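Delta-aminolevulinic acid dehydratase (Toxoplasma gondii ME49, PDB 3OBK) catalyses the condensation of two molecules of 5-aminolevulinic acid to porphobilinogen, an early step in the biosynthesis of tetrapyrroles. Local coordinates at residues 219-224 and 291-296; 211-216 and 265-270; 49-54 and 330-335. One frame throughout, in Å; residues are numbered along the deposited sequence.

How the contacts relate
From the N terminus, the barrel begins with strand 46-53, where residues 49-54 open contact 3. Contact 2 opens at 211-216, at the end of strand 206-213. Contact 1 opens just after it, at 219-224. Residues 265-270 close contact 2, and 291-296 then close contact 1, so these two cross along the chain. Residues 330-335 finally close contact 3, and both other contacts nest inside its long loop. Contact 3 joins the first and last strands of the barrel, contact 2 joins two adjacent strands, and contact 1 joins two helix starts. All three meet bound porphobilinogen.

Contact 1. Residues 219-224 and 291-296; sequences YGPFRD and HVSGEY. With PBG (3-[5-(aminomethyl)-4-(carboxymethyl)-1H-pyrrol-3-yl]propanoic acid), chain L.
Phe222 and Ser293 meet where two helices begin beside the active-site pocket of this TIM-barrel enzyme. Helix 220-226 follows one barrel strand and helix 293-305 follows another. The hydrogen bond between them comes from the backbone N of Phe222, a weak one of 2.9 Å to Ser293 OG. Ser293 holds OG between its own backbone N and carbonyl carbon (chi1 63°). From there OG accepts from Phe222 N and donates to O4A of porphobilinogen (PBG) at 2.8 Å. Ser293 N adds a bond of 2.9 Å to PBG O3A and a weak one to O4A. The propionate is thus gripped at both oxygens at the start of a helix, whose dipole would be expected to favour the negative charge.

The side chain of Phe222 swings its CG anti to the backbone N (chi1 175°). This lays the ring flat under the pyrrole, with PBG C3A 3.4 Å above its centre. Phe93 meets the same ring edge-to-face. Pro221 CD packs on Ser293 OG and Gly294 CA, where the two first turns lie close. Val292 sends CG1 to the edge of the Tyr219 ring, 4.2 Å from CE1, while its CB lies near PBG O4A. The Tyr219 hydroxyl is bonded to Tyr214 O, which fixes the far end of that ring. Tyr219 CB lies over one face of the Arg223 guanidinium. That group meets the acetate edge-on, with Arg223 NH2 2.6 Å from PBG O2A and a weaker bond from NE to the same oxygen.

Contact 2. Residues 211-216 and 265-270; sequences SCKYAS and MVKPGL. With PBG (3-[5-(aminomethyl)-4-(carboxymethyl)-1H-pyrrol-3-yl]propanoic acid), chain L.
Met265 O takes two weak hydrogen bonds from the neighbouring strand. One comes from Ser211 N at 3.2 Å and the other from Cys212 N at 3.4 Å. The shared acceptor marks the place where the chain turns a corner at Cys212. The Met265 side chain packs on Tyr290 and Leu208. Val266 pairs with Cys212 in parallel register. Its CG2 touches Cys212 CB on the outer face of the sheet, where helix 273-282 covers Cys212.

Lys267 is next and pairs with Lys213. Its N donates to Cys212 O over 3.1 Å, and its O accepts from Tyr214 N over 3.0 Å. The same oxygen lies at the edge of the Tyr214 ring, near its plane. Both lysines carry CG anti to the backbone N (chi1 171° in Lys213 and 176° in Lys267) and run on extended. They lie side by side and point the same way, into the pocket. Their NZ atoms end 2.8 Å apart, a close approach that is not a hydrogen bond. Lys213 NZ donates to PBG O1A at 2.8 Å and also bonds Ser183 O. Lys267 NZ stops 3.0 Å from PBG C4A, on the pyrrole.

Pro268 follows through a cis peptide. Its CG comes 3.4 Å from Ser216 OG, and its CD packs on Tyr214 CB. Ser216 OG has its polar partners in Phe218 N and in Glu316 of a second subunit. The N atoms of Gly269 and Leu270 then turn to the carboxylate of Glu295. Adjacent parallel strands that send two lysines inward from their C-terminal ends are consistent with the active site of this family, set in the mouth of a TIM barrel.

Contact 3. Residues 49-54 and 330-335; sequences PLFVHD and ATYYAK. With PBG (3-[5-(aminomethyl)-4-(carboxymethyl)-1H-pyrrol-3-yl]propanoic acid), chain L.
Tyr332 lays its ring against Pro49 and reaches past it to the bound product. Its CB leaves the chain between strand 328-331 and helix 334-346, where Tyr296 packs against it. CG stands anti to the carbonyl carbon (chi1 -58°), which turns the ring toward strand 46-53. CD1 comes 3.4 Å from Pro49 O. CE1 lies 3.5 Å from Pro49 CB and 3.8 Å from Phe51 CE2. Pro49 CG sits over one ring face of Tyr332, 4.0 Å from the centroid and 24° off the normal, a CH-pi contact. At the ring edge, CE2 lies 3.3 Å from PBG O3A. The tip, Tyr332 OH, donates to PBG O3A at 2.6 Å, with the oxygen near the ring plane. A second bond joins OH to Tyr290 OH. These two partners, together with the proline over the face, hold the ring in place beside the propionate.

Phe51 adds a ring nearly parallel to that of Tyr332, with planes 10° apart. The offset is large, with centroids 5.9 Å apart, so there is little face-to-face stacking. Pro49 CD packs 3.2 Å from Thr331 O. Ala334 N bonds that oxygen in a type I turn, and Thr331 OG1 accepts from Tyr333 N in an ST turn. The turn carries the chain from strand 328-331 into helix 334-346. Here the last barrel strand meets the first, 46-53, with helix 72-84 packed on Leu50 and helix 220-226 touching both Phe51 and Tyr332.

Contact 1. Residues 219-224 and 291-296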
# COMPACT_ATOMS: atom_id res chain seq x y z
N TYR A 219 -12.37 12.96 32.12
CA TYR A 219 -11.58 14.07 32.65
C TYR A 219 -12.08 14.62 33.97
O TYR A 219 -11.60 15.64 34.47
CB TYR A 219 -11.59 15.26 31.67
CG TYR A 219 -11.13 15.00 30.26
CD1 TYR A 219 -10.00 14.29 30.01
CD2 TYR A 219 -11.81 15.55 29.20
CE1 TYR A 219 -9.56 14.08 28.73
CE2 TYR A 219 -11.38 15.37 27.91
CZ TYR A 219 -10.27 14.62 27.67
OH TYR A 219 -9.86 14.43 26.38
N GLY A 220 -13.07 13.96 34.56
CA GLY A 220 -13.76 14.54 35.71
C GLY A 220 -12.86 14.81 36.91
O GLY A 220 -12.92 15.90 37.48
N PRO A 221 -12.08 13.80 37.33
CA PRO A 221 -11.23 14.00 38.50
C PRO A 221 -10.17 15.07 38.30
O PRO A 221 -9.85 15.80 39.23
CB PRO A 221 -10.61 12.62 38.74
CG PRO A 221 -11.61 11.67 38.14
CD PRO A 221 -12.19 12.38 36.96
N PHE A 222 -9.64 15.20 37.08
CA PHE A 222 -8.77 16.33 36.79
C PHE A 222 -9.51 17.68 37.10
O PHE A 222 -8.95 18.58 37.75
CB PHE A 222 -8.29 16.26 35.33
CG PHE A 222 -7.48 17.46 34.88
CD1 PHE A 222 -8.11 18.63 34.44
CD2 PHE A 222 -6.08 17.40 34.84
CE1 PHE A 222 -7.37 19.70 33.99
CE2 PHE A 222 -5.32 18.45 34.39
CZ PHE A 222 -5.95 19.62 33.99
N ARG A 223 -10.75 17.81 36.63
CA ARG A 223 -11.51 19.02 36.85
C ARG A 223 -11.87 19.24 38.32
O ARG A 223 -12.09 20.37 38.74
CB ARG A 223 -12.77 19.02 35.97
CG ARG A 223 -12.44 19.13 34.47
CD ARG A 223 -13.66 18.89 33.62
NE ARG A 223 -13.36 18.85 32.19
CZ ARG A 223 -14.19 18.36 31.27
NH1 ARG A 223 -15.38 17.85 31.63
NH2 ARG A 223 -13.85 18.35 29.99
N ASP A 224 -11.92 18.18 39.12
CA ASP A 224 -12.03 18.36 40.56
C ASP A 224 -10.73 18.95 41.08
O ASP A 224 -10.76 19.87 41.90
CB ASP A 224 -12.31 17.03 41.28
CG ASP A 224 -13.66 16.41 40.90
OD1 ASP A 224 -14.57 17.15 40.45
OD2 ASP A 224 -13.81 15.16 41.06
N HIS A 291 -2.75 8.79 29.95
CA HIS A 291 -3.53 7.97 30.85
C HIS A 291 -4.21 8.92 31.85
O HIS A 291 -3.58 9.33 32.84
CB HIS A 291 -2.59 7.00 31.57
CG HIS A 291 -3.28 5.90 32.30
ND1 HIS A 291 -2.85 5.46 33.54
CD2 HIS A 291 -4.35 5.14 31.98
CE1 HIS A 291 -3.62 4.46 33.94
NE2 HIS A 291 -4.53 4.24 33.01
N VAL A 292 -5.46 9.28 31.57
CA VAL A 292 -6.07 10.45 32.20
C VAL A 292 -6.67 10.16 33.57
O VAL A 292 -6.89 9.01 33.94
CB VAL A 292 -7.18 11.05 31.32
CG1 VAL A 292 -6.66 11.33 29.93
CG2 VAL A 292 -8.41 10.16 31.30
N SER A 293 -6.96 11.25 34.29
CA SER A 293 -7.41 11.18 35.67
C SER A 293 -8.51 10.15 35.89
O SER A 293 -8.50 9.42 36.85
CB SER A 293 -7.93 12.55 36.07
OG SER A 293 -9.06 12.94 35.29
N GLY A 294 -9.45 10.10 34.99
CA GLY A 294 -10.56 9.17 35.13
C GLY A 294 -10.11 7.73 35.04
O GLY A 294 -10.58 6.88 35.78
N GLU A 295 -9.19 7.47 34.12
CA GLU A 295 -8.58 6.16 33.99
C GLU A 295 -7.83 5.77 35.27
O GLU A 295 -7.93 4.65 35.70
CB GLU A 295 -7.64 6.11 32.79
CG GLU A 295 -8.32 6.39 31.43
CD GLU A 295 -7.33 6.34 30.30
OE1 GLU A 295 -6.89 5.21 29.97
OE2 GLU A 295 -6.97 7.45 29.80
N TYR A 296 -7.12 6.73 35.85
CA TYR A 296 -6.41 6.57 37.12
C TYR A 296 -7.35 6.22 38.26
O TYR A 296 -7.10 5.30 39.02
CB TYR A 296 -5.66 7.89 37.45
CG TYR A 296 -4.88 7.87 38.77
CD1 TYR A 296 -3.61 7.29 38.85
CD2 TYR A 296 -5.43 8.42 39.92
CE1 TYR A 296 -2.89 7.29 40.07
CE2 TYR A 296 -4.74 8.43 41.10
CZ TYR A 296 -3.47 7.85 41.19
OH TYR A 296 -2.81 7.85 42.40
CHA PBG L . -7.26 21.33 30.02
C1A PBG L . -6.86 19.94 30.40
C2A PBG L . -7.72 18.90 30.77
C3A PBG L . -6.91 17.81 31.03
C4A PBG L . -5.61 18.18 30.73
NA PBG L . -5.60 19.48 30.38
C5A PBG L . -9.21 18.96 31.02
C6A PBG L . -10.08 19.17 29.86
O1A PBG L . -9.54 19.65 28.83
O2A PBG L . -11.31 18.96 29.95
C7A PBG L . -7.38 16.50 31.53
C8A PBG L . -6.34 15.57 32.02
C9A PBG L . -6.78 14.39 32.80
O3A PBG L . -5.96 13.87 33.55
O4A PBG L . -7.97 14.08 32.96
N1 PBG L . -7.02 21.75 28.68

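Contact 2. Residues 211-216 and 265-270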
# COMPACT_ATOMS: atom_id res chain seq x y z
N SER A 211 -3.18 16.59 19.39
CA SER A 211 -3.87 16.57 18.09
C SER A 211 -5.21 15.93 18.16
O SER A 211 -6.17 16.47 17.64
CB SER A 211 -3.11 15.78 17.03
OG SER A 211 -1.82 16.27 16.93
N CYS A 212 -5.26 14.75 18.78
CA CYS A 212 -6.47 13.96 18.85
C CYS A 212 -6.92 13.86 20.31
O CYS A 212 -6.63 12.91 21.00
CB CYS A 212 -6.22 12.58 18.24
SG CYS A 212 -5.27 12.67 16.68
N LYS A 213 -7.59 14.91 20.77
CA LYS A 213 -8.08 15.01 22.13
C LYS A 213 -9.59 14.97 22.06
O LYS A 213 -10.20 15.80 21.40
CB LYS A 213 -7.64 16.31 22.78
CG LYS A 213 -8.31 16.52 24.11
CD LYS A 213 -7.69 17.68 24.85
CE LYS A 213 -8.26 17.78 26.22
NZ LYS A 213 -7.56 18.80 26.97
N TYR A 214 -10.19 13.99 22.73
CA TYR A 214 -11.61 13.73 22.55
C TYR A 214 -12.48 14.40 23.62
O TYR A 214 -12.04 14.66 24.72
CB TYR A 214 -11.83 12.22 22.49
CG TYR A 214 -11.34 11.63 21.17
CD1 TYR A 214 -10.01 11.32 20.96
CD2 TYR A 214 -12.22 11.44 20.11
CE1 TYR A 214 -9.57 10.81 19.73
CE2 TYR A 214 -11.80 10.93 18.90
CZ TYR A 214 -10.47 10.62 18.71
OH TYR A 214 -10.09 10.12 17.50
N ALA A 215 -13.71 14.73 23.25
CA ALA A 215 -14.69 15.32 24.17
C ALA A 215 -15.12 14.27 25.17
O ALA A 215 -16.23 13.80 25.14
CB ALA A 215 -15.91 15.87 23.40
N SER A 216 -14.22 13.91 26.06
CA SER A 216 -14.40 12.74 26.91
C SER A 216 -15.09 13.03 28.24
O SER A 216 -15.16 14.19 28.73
CB SER A 216 -13.01 12.11 27.21
OG SER A 216 -13.14 10.88 27.91
N MET A 265 0.07 14.10 20.73
CA MET A 265 -0.56 13.49 21.88
C MET A 265 -1.96 13.02 21.51
O MET A 265 -2.71 13.74 20.83
CB MET A 265 -0.64 14.52 22.99
CG MET A 265 -1.53 14.16 24.21
SD MET A 265 -0.72 13.18 25.48
CE MET A 265 0.45 14.35 26.17
N VAL A 266 -2.30 11.80 21.91
CA VAL A 266 -3.68 11.31 21.83
C VAL A 266 -4.16 11.17 23.25
O VAL A 266 -3.44 10.63 24.10
CB VAL A 266 -3.78 9.91 21.20
CG1 VAL A 266 -5.27 9.36 21.29
CG2 VAL A 266 -3.27 9.94 19.78
N LYS A 267 -5.37 11.64 23.48
CA LYS A 267 -5.93 11.69 24.81
C LYS A 267 -7.40 11.65 24.68
O LYS A 267 -7.95 12.34 23.82
CB LYS A 267 -5.56 13.01 25.41
CG LYS A 267 -6.13 13.34 26.79
CD LYS A 267 -5.53 14.68 27.12
CE LYS A 267 -6.23 15.48 28.15
NZ LYS A 267 -5.78 16.92 27.96
N PRO A 268 -8.08 10.86 25.52
CA PRO A 268 -7.57 9.97 26.57
C PRO A 268 -6.78 8.76 26.09
O PRO A 268 -6.37 8.71 24.95
CB PRO A 268 -8.84 9.54 27.31
CG PRO A 268 -9.84 10.63 26.99
CD PRO A 268 -9.53 11.07 25.62
N GLY A 269 -6.56 7.80 26.97
CA GLY A 269 -5.52 6.78 26.78
C GLY A 269 -6.01 5.44 26.29
O GLY A 269 -6.18 5.23 25.10
N LEU A 270 -6.24 4.52 27.22
CA LEU A 270 -6.63 3.16 26.88
C LEU A 270 -7.83 3.11 25.94
O LEU A 270 -7.82 2.36 24.98
CB LEU A 270 -6.92 2.34 28.15
CG LEU A 270 -5.71 1.91 28.94
CD1 LEU A 270 -6.16 1.02 30.09
CD2 LEU A 270 -4.69 1.20 28.06
CHA PBG L . -7.26 21.33 30.02
C1A PBG L . -6.86 19.94 30.40
C2A PBG L . -7.72 18.90 30.77
C3A PBG L . -6.91 17.81 31.03
C4A PBG L . -5.61 18.18 30.73
NA PBG L . -5.60 19.48 30.38
C5A PBG L . -9.21 18.96 31.02
C6A PBG L . -10.08 19.17 29.86
O1A PBG L . -9.54 19.65 28.83
O2A PBG L . -11.31 18.96 29.95
C7A PBG L . -7.38 16.50 31.53
C8A PBG L . -6.34 15.57 32.02
C9A PBG L . -6.78 14.39 32.80
O3A PBG L . -5.96 13.87 33.55
O4A PBG L . -7.97 14.08 32.96
N1 PBG L . -7.02 21.75 28.68

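Contact 3. Residues 49-54 and 330-335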
# COMPACT_ATOMS: atom_id res chain seq x y z
N PRO A 49 2.39 13.75 35.72
CA PRO A 49 1.67 15.00 35.80
C PRO A 49 1.28 15.39 37.22
O PRO A 49 0.72 14.56 37.95
CB PRO A 49 0.41 14.76 34.93
CG PRO A 49 0.49 13.34 34.45
CD PRO A 49 1.46 12.66 35.40
N LEU A 50 1.58 16.63 37.60
CA LEU A 50 1.37 17.10 38.97
C LEU A 50 0.56 18.39 39.02
O LEU A 50 0.47 19.15 38.04
CB LEU A 50 2.70 17.33 39.67
CG LEU A 50 3.62 16.10 39.77
CD1 LEU A 50 5.02 16.52 40.12
CD2 LEU A 50 3.03 15.09 40.79
N PHE A 51 -0.04 18.60 40.19
CA PHE A 51 -0.88 19.74 40.46
C PHE A 51 -0.26 20.54 41.56
O PHE A 51 0.13 19.98 42.60
CB PHE A 51 -2.24 19.27 40.94
CG PHE A 51 -2.96 18.44 39.96
CD1 PHE A 51 -3.65 19.02 38.90
CD2 PHE A 51 -2.94 17.06 40.06
CE1 PHE A 51 -4.31 18.23 37.98
CE2 PHE A 51 -3.60 16.28 39.15
CZ PHE A 51 -4.27 16.85 38.11
N VAL A 52 -0.19 21.85 41.33
CA VAL A 52 0.31 22.79 42.32
C VAL A 52 -0.71 23.89 42.61
O VAL A 52 -1.38 24.37 41.71
CB VAL A 52 1.63 23.44 41.89
CG1 VAL A 52 1.50 24.12 40.55
CG2 VAL A 52 2.12 24.44 42.97
N HIS A 53 -0.79 24.29 43.87
CA HIS A 53 -1.60 25.45 44.26
C HIS A 53 -0.84 26.39 45.18
O HIS A 53 0.19 26.04 45.74
CB HIS A 53 -2.94 25.01 44.87
CG HIS A 53 -2.85 24.32 46.21
ND1 HIS A 53 -3.97 24.01 46.95
CD2 HIS A 53 -1.79 23.89 46.93
CE1 HIS A 53 -3.60 23.44 48.08
NE2 HIS A 53 -2.28 23.34 48.09
N ASP A 54 -1.35 27.60 45.34
CA ASP A 54 -0.68 28.63 46.12
C ASP A 54 -1.20 28.62 47.55
O ASP A 54 -1.83 29.57 47.98
CB ASP A 54 -0.92 30.01 45.48
CG ASP A 54 0.28 30.91 45.56
OD1 ASP A 54 1.21 30.68 46.38
OD2 ASP A 54 0.31 31.86 44.76
N ALA A 330 1.94 9.88 29.45
CA ALA A 330 1.71 10.74 30.60
C ALA A 330 0.81 9.95 31.56
O ALA A 330 -0.27 9.52 31.16
CB ALA A 330 1.07 12.05 30.19
N THR A 331 1.24 9.72 32.79
CA THR A 331 0.40 8.92 33.69
C THR A 331 0.60 9.28 35.13
O THR A 331 1.72 9.45 35.54
CB THR A 331 0.62 7.38 33.50
OG1 THR A 331 -0.10 6.65 34.50
CG2 THR A 331 2.09 7.03 33.56
N TYR A 332 -0.49 9.37 35.90
CA TYR A 332 -0.41 9.69 37.33
C TYR A 332 0.24 8.53 38.10
O TYR A 332 0.67 8.71 39.25
CB TYR A 332 -1.79 10.08 37.89
CG TYR A 332 -2.36 11.27 37.15
CD1 TYR A 332 -1.92 12.54 37.41
CD2 TYR A 332 -3.31 11.09 36.16
CE1 TYR A 332 -2.42 13.61 36.73
CE2 TYR A 332 -3.83 12.15 35.46
CZ TYR A 332 -3.38 13.43 35.74
OH TYR A 332 -3.89 14.51 35.03
N TYR A 333 0.36 7.36 37.47
CA TYR A 333 1.14 6.24 38.05
C TYR A 333 2.64 6.25 37.71
O TYR A 333 3.34 5.29 37.99
CB TYR A 333 0.56 4.89 37.57
CG TYR A 333 -0.56 4.36 38.41
CD1 TYR A 333 -0.34 3.88 39.69
CD2 TYR A 333 -1.84 4.31 37.91
CE1 TYR A 333 -1.39 3.38 40.45
CE2 TYR A 333 -2.90 3.82 38.67
CZ TYR A 333 -2.68 3.35 39.93
OH TYR A 333 -3.75 2.87 40.64
N ALA A 334 3.15 7.33 37.13
CA ALA A 334 4.52 7.34 36.62
C ALA A 334 5.50 7.08 37.73
O ALA A 334 6.33 6.19 37.63
CB ALA A 334 4.83 8.63 35.95
N LYS A 335 5.38 7.83 38.82
CA LYS A 335 6.30 7.63 39.94
C LYS A 335 6.18 6.22 40.48
O LYS A 335 7.17 5.55 40.78
CB LYS A 335 6.05 8.64 41.05
CG LYS A 335 7.03 8.50 42.22
CD LYS A 335 6.72 9.44 43.37
CE LYS A 335 5.66 8.89 44.36
NZ LYS A 335 5.15 9.91 45.35
CHA PBG L . -7.26 21.33 30.02
C1A PBG L . -6.86 19.94 30.40
C2A PBG L . -7.72 18.90 30.77
C3A PBG L . -6.91 17.81 31.03
C4A PBG L . -5.61 18.18 30.73
NA PBG L . -5.60 19.48 30.38
C5A PBG L . -9.21 18.96 31.02
C6A PBG L . -10.08 19.17 29.86
O1A PBG L . -9.54 19.65 28.83
O2A PBG L . -11.31 18.96 29.95
C7A PBG L . -7.38 16.50 31.53
C8A PBG L . -6.34 15.57 32.02
C9A PBG L . -6.78 14.39 32.80
O3A PBG L . -5.96 13.87 33.55
O4A PBG L . -7.97 14.08 32.96
N1 PBG L . -7.02 21.75 28.68